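Local structure of beta-lactamase domain protein (5I0P) at residues 42-56 and 68-82. The protein binds two zinc ions and, as a member of the metallo-beta-lactamase superfamily, is probably a metal-dependent hydrolase whose substrate is not established. Numbering follows the deposited sequence.
Sequences MPLPFSLDHINLWLL and IVDCGISSEAIRTHW
M42 reaches from its strand onto helix 76-88, and each of its side-chain atoms has a partner there. CB lies 3.7 Å from I78 CD1, and CG faces I78 CG2. A bend at chi2 (-64°) turns SD in towards the helix, where it rests 3.7 Å from H81 CB, near the edge of the imidazole. The terminal CE stands 3.6 Å above the centroid of the five-membered ring of W82, only 4° off the ring normal, which defines a CH-pi contact over the indole face. That ring is held by its own N-H: W82 NE1 donates to C71 O at 2.9 Å, within the indole plane but above the carbonyl plane. L53 adds its two methyls, CD1 coming obliquely to W82 CZ2 and CD2 lying 3.6 Å from D70 CB. Farther along, L44 CD2 rests against both I73 CG1 and I78 CD1. At the hairpin of strands 50-60 and 63-69, W54 and V69 form an antiparallel hydrogen-bonded pair; V69 N to W54 O measures 2.8 Å and is nearly straight at 170°. Directly after this pair D70 leaves the strand, OD1 accepting from T101 N and OD2 from ND1 of H107, a residue that binds the second zinc. Apolar contacts thus seat the helix on the sheet, while C71 O fixes the rotation of the indole, and the D70 carboxylate, a second-shell group, is placed to orient H107 at the zinc site.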
loop_
_atom_site.group_PDB
_atom_site.type_symbol
_atom_site.label_atom_id
_atom_site.label_comp_id
_atom_site.label_asym_id
_atom_site.label_seq_id
_atom_site.Cartn_x
_atom_site.Cartn_y
_atom_site.Cartn_z
ATOM N N MET A 42 6.281 10.636 -7.804
ATOM C CA MET A 42 6.362 11.761 -6.894
ATOM C C MET A 42 7.461 11.557 -5.842
ATOM O O MET A 42 7.659 10.444 -5.342
ATOM C CB MET A 42 5.020 11.980 -6.185
ATOM C CG MET A 42 3.880 12.501 -7.131
ATOM S SD MET A 42 4.261 14.169 -7.793
ATOM C CE MET A 42 2.590 14.492 -8.438
ATOM N N PRO A 43 8.198 12.606 -5.498
ATOM C CA PRO A 43 9.194 12.482 -4.426
ATOM C C PRO A 43 8.536 12.374 -3.062
ATOM O O PRO A 43 7.499 12.987 -2.803
ATOM C CB PRO A 43 9.981 13.786 -4.531
ATOM C CG PRO A 43 8.944 14.771 -5.040
ATOM C CD PRO A 43 8.139 13.972 -6.045
ATOM N N LEU A 44 9.142 11.577 -2.192
ATOM C CA LEU A 44 8.744 11.532 -0.797
ATOM C C LEU A 44 9.971 11.845 0.046
ATOM O O LEU A 44 11.084 11.541 -0.375
ATOM C CB LEU A 44 8.153 10.167 -0.419
ATOM C CG LEU A 44 6.796 9.885 -1.079
ATOM C CD1 LEU A 44 6.369 8.491 -0.827
ATOM C CD2 LEU A 44 5.681 10.868 -0.633
ATOM N N PRO A 45 9.809 12.522 1.205
ATOM C CA PRO A 45 10.969 12.906 2.027
ATOM C C PRO A 45 11.320 11.919 3.132
ATOM O O PRO A 45 11.704 12.342 4.227
ATOM C CB PRO A 45 10.518 14.239 2.626
ATOM C CG PRO A 45 9.007 13.988 2.836
ATOM C CD PRO A 45 8.557 13.112 1.707
ATOM N N PHE A 46 11.195 10.621 2.867
ATOM C CA PHE A 46 11.458 9.554 3.822
ATOM C C PHE A 46 12.462 8.619 3.186
ATOM O O PHE A 46 12.907 8.851 2.064
ATOM C CB PHE A 46 10.202 8.741 4.151
ATOM C CG PHE A 46 9.002 9.567 4.411
ATOM C CD1 PHE A 46 9.011 10.546 5.393
ATOM C CD2 PHE A 46 7.873 9.401 3.618
ATOM C CE1 PHE A 46 7.892 11.322 5.606
ATOM C CE2 PHE A 46 6.749 10.162 3.816
ATOM C CZ PHE A 46 6.747 11.127 4.808
ATOM N N SER A 47 12.783 7.529 3.892
ATOM C CA SER A 47 13.659 6.498 3.334
ATOM C C SER A 47 13.038 5.878 2.096
ATOM O O SER A 47 13.744 5.474 1.161
ATOM C CB SER A 47 13.969 5.430 4.378
ATOM O OG SER A 47 15.329 5.545 4.775
ATOM N N LEU A 48 11.727 5.724 2.115
ATOM C CA LEU A 48 10.956 5.456 0.914
ATOM C C LEU A 48 10.830 6.785 0.178
ATOM O O LEU A 48 10.112 7.678 0.635
ATOM C CB LEU A 48 9.603 4.891 1.323
ATOM C CG LEU A 48 8.652 4.392 0.270
ATOM C CD1 LEU A 48 9.071 3.048 -0.196
ATOM C CD2 LEU A 48 7.215 4.374 0.833
ATOM N N ASP A 49 11.564 6.954 -0.923
ATOM C CA ASP A 49 11.771 8.289 -1.482
ATOM C C ASP A 49 10.808 8.643 -2.608
ATOM O O ASP A 49 10.970 9.699 -3.230
ATOM C CB ASP A 49 13.208 8.464 -1.988
ATOM C CG ASP A 49 13.566 7.522 -3.138
ATOM O OD1 ASP A 49 12.649 6.986 -3.826
ATOM O OD2 ASP A 49 14.796 7.398 -3.409
ATOM N N HIS A 50 9.841 7.786 -2.919
ATOM C CA HIS A 50 8.984 8.072 -4.050
ATOM C C HIS A 50 7.683 7.298 -3.909
ATOM O O HIS A 50 7.627 6.266 -3.257
ATOM C CB HIS A 50 9.679 7.698 -5.360
ATOM C CG HIS A 50 9.719 6.231 -5.600
ATOM N ND1 HIS A 50 10.720 5.426 -5.092
ATOM C CD2 HIS A 50 8.853 5.404 -6.239
ATOM C CE1 HIS A 50 10.488 4.170 -5.446
ATOM N NE2 HIS A 50 9.354 4.127 -6.126
ATOM N N ILE A 51 6.660 7.761 -4.605
ATOM C CA ILE A 51 5.469 6.953 -4.842
ATOM C C ILE A 51 5.084 7.099 -6.309
ATOM O O ILE A 51 5.165 8.194 -6.877
ATOM C CB ILE A 51 4.297 7.333 -3.903
ATOM C CG1 ILE A 51 3.067 6.459 -4.196
ATOM C CG2 ILE A 51 3.976 8.835 -3.951
ATOM C CD1 ILE A 51 1.954 6.585 -3.182
ATOM N N ASN A 52 4.673 5.989 -6.922
ATOM C CA ASN A 52 4.188 5.987 -8.296
ATOM C C ASN A 52 2.690 6.199 -8.295
ATOM O O ASN A 52 1.973 5.511 -7.563
ATOM C CB ASN A 52 4.510 4.675 -9.010
ATOM C CG ASN A 52 5.973 4.362 -8.997
ATOM O OD1 ASN A 52 6.783 5.239 -9.267
ATOM N ND2 ASN A 52 6.329 3.101 -8.719
ATOM N N LEU A 53 2.226 7.162 -9.095
ATOM C CA LEU A 53 0.796 7.423 -9.250
ATOM C C LEU A 53 0.379 7.133 -10.686
ATOM O O LEU A 53 1.203 7.109 -11.600
ATOM C CB LEU A 53 0.417 8.870 -8.857
ATOM C CG LEU A 53 0.960 9.429 -7.530
ATOM C CD1 LEU A 53 0.502 10.855 -7.341
ATOM C CD2 LEU A 53 0.609 8.558 -6.275
ATOM N N TRP A 54 -0.908 6.895 -10.884
ATOM C CA TRP A 54 -1.396 6.473 -12.186
ATOM C C TRP A 54 -2.467 7.442 -12.675
ATOM O O TRP A 54 -3.409 7.774 -11.935
ATOM C CB TRP A 54 -1.904 5.018 -12.117
ATOM C CG TRP A 54 -0.955 4.180 -11.333
ATOM C CD1 TRP A 54 -1.127 3.748 -10.041
ATOM C CD2 TRP A 54 0.373 3.769 -11.721
ATOM N NE1 TRP A 54 -0.024 3.051 -9.627
ATOM C CE2 TRP A 54 0.923 3.058 -10.620
ATOM C CE3 TRP A 54 1.138 3.912 -12.892
ATOM C CZ2 TRP A 54 2.203 2.483 -10.656
ATOM C CZ3 TRP A 54 2.406 3.338 -12.938
ATOM C CH2 TRP A 54 2.932 2.633 -11.820
ATOM N N LEU A 55 -2.281 7.923 -13.910
ATOM C CA LEU A 55 -3.271 8.697 -14.650
ATOM C C LEU A 55 -3.862 7.780 -15.715
ATOM O O LEU A 55 -3.126 7.296 -16.589
ATOM C CB LEU A 55 -2.649 9.910 -15.320
ATOM C CG LEU A 55 -2.541 11.268 -14.653
ATOM C CD1 LEU A 55 -1.783 12.222 -15.601
ATOM C CD2 LEU A 55 -3.890 11.825 -14.291
ATOM N N LEU A 56 -5.170 7.515 -15.630
ATOM C CA LEU A 56 -5.841 6.629 -16.567
ATOM C C LEU A 56 -6.782 7.426 -17.458
ATOM O O LEU A 56 -7.694 8.091 -16.964
ATOM C CB LEU A 56 -6.597 5.550 -15.821
ATOM C CG LEU A 56 -5.829 4.752 -14.774
ATOM C CD1 LEU A 56 -6.745 3.660 -14.239
ATOM C CD2 LEU A 56 -4.592 4.158 -15.373
ATOM N N ILE A 68 -7.612 9.419 -11.572
ATOM C CA ILE A 68 -6.369 9.395 -10.820
ATOM C C ILE A 68 -6.375 8.184 -9.912
ATOM O O ILE A 68 -7.380 7.900 -9.252
ATOM C CB ILE A 68 -6.195 10.688 -10.007
ATOM C CG1 ILE A 68 -5.946 11.875 -10.943
ATOM C CG2 ILE A 68 -5.057 10.525 -9.039
ATOM C CD1 ILE A 68 -5.868 13.193 -10.205
ATOM N N VAL A 69 -5.259 7.470 -9.861
ATOM C CA VAL A 69 -5.072 6.449 -8.836
ATOM C C VAL A 69 -3.943 6.882 -7.917
ATOM O O VAL A 69 -2.761 6.817 -8.290
ATOM C CB VAL A 69 -4.806 5.068 -9.442
ATOM C CG1 VAL A 69 -4.608 4.012 -8.321
ATOM C CG2 VAL A 69 -5.960 4.692 -10.396
ATOM N N ASP A 70 -4.318 7.271 -6.691
ATOM C CA ASP A 70 -3.418 7.651 -5.597
ATOM C C ASP A 70 -2.853 9.057 -5.788
ATOM O O ASP A 70 -2.759 9.557 -6.906
ATOM C CB ASP A 70 -2.311 6.591 -5.421
ATOM C CG ASP A 70 -2.839 5.286 -4.799
ATOM O OD1 ASP A 70 -3.988 5.284 -4.330
ATOM O OD2 ASP A 70 -2.106 4.267 -4.756
ATOM N N CYS A 71 -2.441 9.686 -4.694
ATOM C CA CYS A 71 -2.455 11.137 -4.588
ATOM C C CYS A 71 -1.133 11.800 -4.218
ATOM O O CYS A 71 -0.936 12.975 -4.547
ATOM C CB CYS A 71 -3.510 11.534 -3.537
ATOM S SG CYS A 71 -5.099 10.774 -3.823
ATOM N N GLY A 72 -0.250 11.084 -3.511
ATOM C CA GLY A 72 0.888 11.696 -2.869
ATOM C C GLY A 72 0.515 12.171 -1.477
ATOM O O GLY A 72 -0.657 12.229 -1.102
ATOM N N ILE A 73 1.551 12.491 -0.677
ATOM C CA ILE A 73 1.342 13.207 0.579
ATOM C C ILE A 73 1.024 14.654 0.258
ATOM O O ILE A 73 1.315 15.129 -0.821
ATOM C CB ILE A 73 2.575 13.138 1.497
ATOM C CG1 ILE A 73 3.762 13.774 0.745
ATOM C CG2 ILE A 73 2.845 11.712 2.029
ATOM C CD1 ILE A 73 4.928 14.134 1.650
ATOM N N SER A 74 0.507 15.375 1.247
ATOM C CA SER A 74 0.353 16.819 1.108
ATOM C C SER A 74 1.711 17.473 1.366
ATOM O O SER A 74 2.146 17.593 2.511
ATOM C CB SER A 74 -0.719 17.335 2.054
ATOM O OG SER A 74 -0.852 18.728 1.985
ATOM N N SER A 75 2.415 17.846 0.295
ATOM C CA SER A 75 3.687 18.556 0.381
ATOM C C SER A 75 3.799 19.593 -0.747
ATOM O O SER A 75 3.178 19.462 -1.819
ATOM C CB SER A 75 4.878 17.562 0.330
ATOM O OG SER A 75 5.109 17.057 -0.975
ATOM N N GLU A 76 4.631 20.620 -0.514
ATOM C CA GLU A 76 4.824 21.647 -1.536
ATOM C C GLU A 76 5.364 21.046 -2.827
ATOM O O GLU A 76 4.904 21.386 -3.927
ATOM C CB GLU A 76 5.784 22.731 -1.030
ATOM N N ALA A 77 6.280 20.094 -2.710
ATOM C CA ALA A 77 6.891 19.511 -3.898
ATOM C C ALA A 77 5.860 18.756 -4.716
ATOM O O ALA A 77 5.691 19.022 -5.911
ATOM C CB ALA A 77 8.053 18.582 -3.500
ATOM N N ILE A 78 5.078 17.890 -4.066
ATOM C CA ILE A 78 4.131 17.088 -4.825
ATOM C C ILE A 78 3.027 17.972 -5.394
ATOM O O ILE A 78 2.665 17.856 -6.575
ATOM C CB ILE A 78 3.579 15.946 -3.949
ATOM C CG1 ILE A 78 4.721 14.968 -3.614
ATOM C CG2 ILE A 78 2.392 15.256 -4.610
ATOM C CD1 ILE A 78 4.303 13.623 -2.954
ATOM N N ARG A 79 2.501 18.891 -4.580
ATOM C CA ARG A 79 1.435 19.780 -5.039
ATOM C C ARG A 79 1.872 20.527 -6.298
ATOM O O ARG A 79 1.129 20.613 -7.288
ATOM C CB ARG A 79 1.096 20.751 -3.907
ATOM C CG ARG A 79 -0.341 20.817 -3.488
ATOM C CD ARG A 79 -0.527 20.928 -1.969
ATOM N NE ARG A 79 0.281 21.954 -1.302
ATOM C CZ ARG A 79 0.828 21.786 -0.093
ATOM N NH1 ARG A 79 0.686 20.616 0.553
ATOM N NH2 ARG A 79 1.535 22.764 0.469
ATOM N N THR A 80 3.107 21.054 -6.268
ATOM C CA THR A 80 3.673 21.783 -7.391
ATOM C C THR A 80 3.738 20.899 -8.628
ATOM O O THR A 80 3.452 21.360 -9.745
ATOM C CB THR A 80 5.083 22.289 -7.031
ATOM O OG1 THR A 80 5.030 23.172 -5.902
ATOM C CG2 THR A 80 5.714 23.060 -8.226
ATOM N N HIS A 81 4.132 19.624 -8.452
ATOM C CA HIS A 81 4.226 18.715 -9.591
ATOM C C HIS A 81 2.840 18.348 -10.137
ATOM O O HIS A 81 2.659 18.219 -11.357
ATOM C CB HIS A 81 5.017 17.466 -9.199
ATOM C CG HIS A 81 6.463 17.725 -8.882
ATOM N ND1 HIS A 81 7.171 18.783 -9.419
ATOM C CD2 HIS A 81 7.339 17.053 -8.095
ATOM C CE1 HIS A 81 8.414 18.752 -8.969
ATOM N NE2 HIS A 81 8.547 17.709 -8.173
ATOM N N TRP A 82 1.845 18.193 -9.264
ATOM C CA TRP A 82 0.485 17.977 -9.749
ATOM C C TRP A 82 0.020 19.164 -10.583
ATOM O O TRP A 82 -0.540 18.989 -11.677
ATOM C CB TRP A 82 -0.473 17.756 -8.580
ATOM C CG TRP A 82 -0.724 16.338 -8.208
ATOM C CD1 TRP A 82 -0.582 15.788 -6.967
ATOM C CD2 TRP A 82 -1.178 15.283 -9.070
ATOM N NE1 TRP A 82 -0.919 14.455 -7.002
ATOM C CE2 TRP A 82 -1.280 14.114 -8.278
ATOM C CE3 TRP A 82 -1.488 15.205 -10.438
ATOM C CZ2 TRP A 82 -1.721 12.887 -8.798
ATOM C CZ3 TRP A 82 -1.912 13.982 -10.961
ATOM C CH2 TRP A 82 -2.020 12.838 -10.136
#